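Local coordinates for protein calreticulin, putative (Trypanosoma cruzi, PDB 5HCF) that probably acts as a lectin-like chaperone, its globular domain binding both carbohydrate and peptide portions of client proteins, at residues Met11-Phe23 against Pro92-Lys104. Numbering follows the deposited sequence.
Sequences MEHWTTSKHRDDF and PSMDPEKFHGETK
His-19 and His-100 stack face to face: their ring centroids are 3.9 Å apart and the planes tilt by only 11°. His-19 CG stands anti to the backbone N (chi1 -175°), which sends its ring across to the other segment, where CB of His-100 also lies over the ring face in a CH-pi contact. The His-100 ring is fixed in rotation by its own segment, because ND1 of His-100 donates to Lys-98 O nearly in the ring plane (2.8 Å). The backbone N-H of His-100 points almost straight at Thr-103 OG1, holding the turn from His-100 to Thr-103. Beside the stack, Ser-17 OG sits between two carbonyl oxygens, 3.0 Å from Glu-97 O and 2.9 Å from Phe-99 O; its single proton can serve either. Ser-17 OG also accepts from His-19 N (2.9 Å), closing an ST turn that helps place the histidine. Lys-18 N lies 2.5 Å from Glu-97 O, a doubtful length, though the 159° at the hydrogen suits a bond. Lys-18 and Glu-97 then run side by side, in contact through Lys-18 CD and Glu-97 OE1 at 3.6 Å, whereas their charged ends stay apart. At the other end, Thr-15 CB packs on Pro-96 CB at 4.0 Å. An Asx turn, Glu-97 N to Asp-95 OD1, shapes the chain just there. Backbone bonds from Thr-15 to Ser-55 and from Ser-17 to Ala-53 tie the first segment to strand 50-62, while Phe-99 reaches Leu-91 and Asp-214. The contact thus joins edge strand 15-16 and its following loop to the connection between strands 83-91 and 107-114, at the edge of the seven-stranded sheet of the legume-lectin-like beta-sandwich.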
loop_
_atom_site.group_PDB
_atom_site.type_symbol
_atom_site.label_atom_id
_atom_site.label_comp_id
_atom_site.label_asym_id
_atom_site.label_seq_id
_atom_site.Cartn_x
_atom_site.Cartn_y
_atom_site.Cartn_z
ATOM N N MET A 11 -3.752 -0.793 -18.624
ATOM C CA MET A 11 -2.662 -1.524 -17.980
ATOM C C MET A 11 -1.444 -1.758 -18.876
ATOM O O MET A 11 -0.500 -2.441 -18.475
ATOM C CB MET A 11 -3.166 -2.868 -17.455
ATOM C CG MET A 11 -3.225 -3.961 -18.510
ATOM S SD MET A 11 -2.813 -5.565 -17.816
ATOM C CE MET A 11 -1.019 -5.530 -17.988
ATOM N N GLU A 12 -1.481 -1.219 -20.092
ATOM C CA GLU A 12 -0.396 -1.414 -21.050
ATOM C C GLU A 12 0.941 -0.882 -20.544
ATOM O O GLU A 12 1.988 -1.447 -20.855
ATOM C CB GLU A 12 -0.741 -0.763 -22.393
ATOM C CG GLU A 12 -1.873 -1.452 -23.132
ATOM C CD GLU A 12 -1.618 -2.937 -23.304
ATOM O OE1 GLU A 12 -0.476 -3.305 -23.655
ATOM O OE2 GLU A 12 -2.550 -3.733 -23.069
ATOM N N HIS A 13 0.906 0.194 -19.761
ATOM C CA HIS A 13 2.134 0.813 -19.257
ATOM C C HIS A 13 2.683 0.091 -18.025
ATOM O O HIS A 13 3.731 0.459 -17.492
ATOM C CB HIS A 13 1.900 2.292 -18.933
ATOM C CG HIS A 13 0.766 2.534 -17.986
ATOM N ND1 HIS A 13 -0.554 2.368 -18.345
ATOM C CD2 HIS A 13 0.756 2.935 -16.692
ATOM C CE1 HIS A 13 -1.329 2.650 -17.314
ATOM N NE2 HIS A 13 -0.559 2.999 -16.298
ATOM N N TRP A 14 1.967 -0.930 -17.569
ATOM C CA TRP A 14 2.441 -1.757 -16.467
ATOM C C TRP A 14 3.135 -3.003 -17.008
ATOM O O TRP A 14 2.590 -3.708 -17.858
ATOM C CB TRP A 14 1.290 -2.152 -15.545
ATOM C CG TRP A 14 0.916 -1.092 -14.557
ATOM C CD1 TRP A 14 0.266 0.077 -14.815
ATOM C CD2 TRP A 14 1.180 -1.101 -13.149
ATOM N NE1 TRP A 14 0.105 0.796 -13.657
ATOM C CE2 TRP A 14 0.658 0.094 -12.618
ATOM C CE3 TRP A 14 1.812 -2.004 -12.287
ATOM C CZ2 TRP A 14 0.740 0.408 -11.259
ATOM C CZ3 TRP A 14 1.893 -1.692 -10.940
ATOM C CH2 TRP A 14 1.360 -0.495 -10.439
ATOM N N THR A 15 4.339 -3.270 -16.517
ATOM C CA THR A 15 5.111 -4.412 -16.992
ATOM C C THR A 15 5.067 -5.582 -16.020
ATOM O O THR A 15 5.359 -5.429 -14.836
ATOM C CB THR A 15 6.581 -4.037 -17.236
ATOM O OG1 THR A 15 6.647 -2.878 -18.075
ATOM C CG2 THR A 15 7.306 -5.184 -17.903
ATOM N N THR A 16 4.713 -6.753 -16.537
ATOM C CA THR A 16 4.624 -7.961 -15.729
ATOM C C THR A 16 5.955 -8.701 -15.745
ATOM O O THR A 16 6.547 -8.901 -16.802
ATOM C CB THR A 16 3.507 -8.893 -16.235
ATOM O OG1 THR A 16 2.297 -8.143 -16.414
ATOM C CG2 THR A 16 3.263 -10.021 -15.241
ATOM N N SER A 17 6.417 -9.114 -14.571
ATOM C CA SER A 17 7.748 -9.694 -14.428
ATOM C C SER A 17 7.947 -10.987 -15.216
ATOM O O SER A 17 6.987 -11.667 -15.569
ATOM C CB SER A 17 8.042 -9.950 -12.953
ATOM O OG SER A 17 9.224 -10.716 -12.802
ATOM N N LYS A 18 9.206 -11.305 -15.505
ATOM C CA LYS A 18 9.551 -12.556 -16.167
ATOM C C LYS A 18 10.292 -13.482 -15.201
ATOM O O LYS A 18 10.947 -14.444 -15.616
ATOM C CB LYS A 18 10.407 -12.298 -17.408
ATOM C CG LYS A 18 9.689 -11.595 -18.539
ATOM C CD LYS A 18 10.584 -11.515 -19.768
ATOM C CE LYS A 18 10.064 -12.424 -20.882
ATOM N NZ LYS A 18 8.922 -11.802 -21.617
ATOM N N HIS A 19 10.188 -13.189 -13.910
ATOM C CA HIS A 19 10.888 -13.972 -12.900
ATOM C C HIS A 19 10.306 -15.379 -12.792
ATOM O O HIS A 19 10.976 -16.299 -12.323
ATOM C CB HIS A 19 10.833 -13.268 -11.544
ATOM C CG HIS A 19 11.622 -13.954 -10.474
ATOM N ND1 HIS A 19 12.998 -13.906 -10.418
ATOM C CD2 HIS A 19 11.229 -14.702 -9.415
ATOM C CE1 HIS A 19 13.420 -14.595 -9.371
ATOM N NE2 HIS A 19 12.365 -15.088 -8.747
ATOM N N ARG A 20 9.062 -15.542 -13.238
ATOM C CA ARG A 20 8.430 -16.858 -13.301
ATOM C C ARG A 20 7.539 -16.892 -14.542
ATOM O O ARG A 20 6.973 -15.869 -14.923
ATOM C CB ARG A 20 7.609 -17.133 -12.033
ATOM C CG ARG A 20 8.359 -16.810 -10.744
ATOM C CD ARG A 20 7.530 -16.994 -9.464
ATOM N NE ARG A 20 7.462 -18.381 -9.012
ATOM C CZ ARG A 20 6.387 -19.155 -9.094
ATOM N NH1 ARG A 20 5.270 -18.688 -9.632
ATOM N NH2 ARG A 20 6.431 -20.403 -8.645
ATOM N N ASP A 21 7.419 -18.049 -15.185
ATOM C CA ASP A 21 6.610 -18.139 -16.401
ATOM C C ASP A 21 5.127 -18.325 -16.082
ATOM O O ASP A 21 4.311 -18.520 -16.984
ATOM C CB ASP A 21 7.091 -19.286 -17.300
ATOM C CG ASP A 21 6.890 -20.665 -16.673
ATOM O OD1 ASP A 21 6.262 -20.772 -15.597
ATOM O OD2 ASP A 21 7.349 -21.659 -17.276
ATOM N N ASP A 22 4.782 -18.268 -14.800
ATOM C CA ASP A 22 3.421 -18.575 -14.386
ATOM C C ASP A 22 2.781 -17.528 -13.476
ATOM O O ASP A 22 1.874 -17.852 -12.711
ATOM C CB ASP A 22 3.389 -19.943 -13.692
ATOM C CG ASP A 22 4.203 -19.972 -12.408
ATOM O OD1 ASP A 22 4.777 -18.930 -12.033
ATOM O OD2 ASP A 22 4.266 -21.043 -11.770
ATOM N N PHE A 23 3.241 -16.284 -13.550
ATOM C CA PHE A 23 2.567 -15.215 -12.822
ATOM C C PHE A 23 1.113 -15.139 -13.270
ATOM O O PHE A 23 0.789 -15.464 -14.411
ATOM C CB PHE A 23 3.260 -13.867 -13.020
ATOM C CG PHE A 23 4.494 -13.691 -12.186
ATOM C CD1 PHE A 23 4.423 -13.740 -10.805
ATOM C CD2 PHE A 23 5.720 -13.448 -12.779
ATOM C CE1 PHE A 23 5.556 -13.576 -10.031
ATOM C CE2 PHE A 23 6.857 -13.278 -12.008
ATOM C CZ PHE A 23 6.773 -13.342 -10.633
ATOM N N PRO A 92 13.006 1.827 -5.323
ATOM C CA PRO A 92 14.080 2.538 -6.024
ATOM C C PRO A 92 14.444 1.797 -7.308
ATOM O O PRO A 92 13.841 0.757 -7.577
ATOM C CB PRO A 92 15.231 2.523 -5.016
ATOM C CG PRO A 92 14.988 1.312 -4.197
ATOM C CD PRO A 92 13.490 1.168 -4.096
ATOM N N SER A 93 15.390 2.327 -8.081
ATOM C CA SER A 93 15.738 1.775 -9.392
ATOM C C SER A 93 15.777 0.249 -9.430
ATOM O O SER A 93 16.526 -0.383 -8.685
ATOM C CB SER A 93 17.086 2.322 -9.851
ATOM O OG SER A 93 17.354 1.910 -11.177
ATOM N N MET A 94 14.958 -0.331 -10.302
ATOM C CA MET A 94 14.915 -1.779 -10.472
ATOM C C MET A 94 14.554 -2.175 -11.902
ATOM O O MET A 94 14.067 -1.356 -12.673
ATOM C CB MET A 94 13.909 -2.389 -9.505
ATOM C CG MET A 94 12.496 -1.911 -9.752
ATOM S SD MET A 94 11.270 -3.015 -9.041
ATOM C CE MET A 94 11.414 -4.401 -10.155
ATOM N N ASP A 95 14.765 -3.444 -12.236
ATOM C CA ASP A 95 14.341 -3.985 -13.522
ATOM C C ASP A 95 12.993 -4.675 -13.361
ATOM O O ASP A 95 12.910 -5.731 -12.736
ATOM C CB ASP A 95 15.385 -4.973 -14.060
ATOM C CG ASP A 95 15.072 -5.469 -15.470
ATOM O OD1 ASP A 95 13.907 -5.374 -15.914
ATOM O OD2 ASP A 95 16.004 -5.978 -16.133
ATOM N N PRO A 96 11.935 -4.085 -13.938
ATOM C CA PRO A 96 10.567 -4.609 -13.827
ATOM C C PRO A 96 10.398 -6.075 -14.242
ATOM O O PRO A 96 9.523 -6.753 -13.697
ATOM C CB PRO A 96 9.771 -3.695 -14.768
ATOM C CG PRO A 96 10.552 -2.427 -14.808
ATOM C CD PRO A 96 11.993 -2.837 -14.718
ATOM N N GLU A 97 11.222 -6.561 -15.169
ATOM C CA GLU A 97 11.100 -7.934 -15.661
ATOM C C GLU A 97 11.685 -8.973 -14.700
ATOM O O GLU A 97 11.357 -10.160 -14.791
ATOM C CB GLU A 97 11.743 -8.069 -17.044
ATOM C CG GLU A 97 10.981 -7.329 -18.131
ATOM C CD GLU A 97 11.486 -7.643 -19.523
ATOM O OE1 GLU A 97 12.463 -8.413 -19.649
ATOM O OE2 GLU A 97 10.899 -7.118 -20.493
ATOM N N LYS A 98 12.547 -8.531 -13.788
ATOM C CA LYS A 98 13.073 -9.428 -12.763
ATOM C C LYS A 98 12.491 -9.056 -11.411
ATOM O O LYS A 98 13.032 -9.421 -10.368
ATOM C CB LYS A 98 14.595 -9.398 -12.696
ATOM C CG LYS A 98 15.306 -9.794 -13.972
ATOM C CD LYS A 98 16.795 -9.555 -13.804
ATOM C CE LYS A 98 17.568 -9.864 -15.075
ATOM N NZ LYS A 98 19.039 -9.863 -14.793
ATOM N N PHE A 99 11.379 -8.330 -11.439
ATOM C CA PHE A 99 10.715 -7.896 -10.224
ATOM C C PHE A 99 10.084 -9.082 -9.507
ATOM O O PHE A 99 9.294 -9.823 -10.084
ATOM C CB PHE A 99 9.650 -6.853 -10.555
ATOM C CG PHE A 99 8.825 -6.427 -9.374
ATOM C CD1 PHE A 99 9.421 -6.137 -8.156
ATOM C CD2 PHE A 99 7.447 -6.312 -9.486
ATOM C CE1 PHE A 99 8.657 -5.743 -7.074
ATOM C CE2 PHE A 99 6.680 -5.918 -8.410
ATOM C CZ PHE A 99 7.285 -5.632 -7.202
ATOM N N HIS A 100 10.440 -9.258 -8.241
ATOM C CA HIS A 100 9.868 -10.336 -7.446
ATOM C C HIS A 100 9.966 -10.008 -5.962
ATOM O O HIS A 100 10.428 -8.925 -5.583
ATOM C CB HIS A 100 10.561 -11.667 -7.751
ATOM C CG HIS A 100 12.004 -11.704 -7.353
ATOM N ND1 HIS A 100 12.966 -10.921 -7.955
ATOM C CD2 HIS A 100 12.649 -12.433 -6.409
ATOM C CE1 HIS A 100 14.139 -11.162 -7.398
ATOM N NE2 HIS A 100 13.974 -12.076 -6.457
ATOM N N GLY A 101 9.524 -10.946 -5.130
ATOM C CA GLY A 101 9.484 -10.756 -3.691
ATOM C C GLY A 101 10.766 -10.252 -3.055
ATOM O O GLY A 101 10.724 -9.613 -2.007
ATOM N N GLU A 102 11.903 -10.528 -3.687
ATOM C CA GLU A 102 13.204 -10.196 -3.108
ATOM C C GLU A 102 13.727 -8.838 -3.573
ATOM O O GLU A 102 14.683 -8.308 -3.009
ATOM C CB GLU A 102 14.226 -11.283 -3.445
ATOM C CG GLU A 102 13.777 -12.691 -3.103
ATOM C CD GLU A 102 13.924 -13.001 -1.630
ATOM O OE1 GLU A 102 14.825 -13.792 -1.273
ATOM O OE2 GLU A 102 13.132 -12.453 -0.831
ATOM N N THR A 103 13.117 -8.292 -4.618
ATOM C CA THR A 103 13.472 -6.962 -5.101
ATOM C C THR A 103 13.440 -5.938 -3.970
ATOM O O THR A 103 12.474 -5.875 -3.207
ATOM C CB THR A 103 12.525 -6.501 -6.223
ATOM O OG1 THR A 103 12.341 -7.565 -7.167
ATOM C CG2 THR A 103 13.085 -5.275 -6.929
ATOM N N LYS A 104 14.494 -5.135 -3.870
ATOM C CA LYS A 104 14.588 -4.144 -2.810
ATOM C C LYS A 104 13.521 -3.066 -2.959
ATOM O O LYS A 104 13.446 -2.386 -3.986
ATOM C CB LYS A 104 15.971 -3.495 -2.792
ATOM C CG LYS A 104 16.050 -2.260 -1.900
ATOM C CD LYS A 104 17.472 -1.740 -1.758
ATOM C CE LYS A 104 17.520 -0.513 -0.853
ATOM N NZ LYS A 104 18.911 -0.010 -0.641
#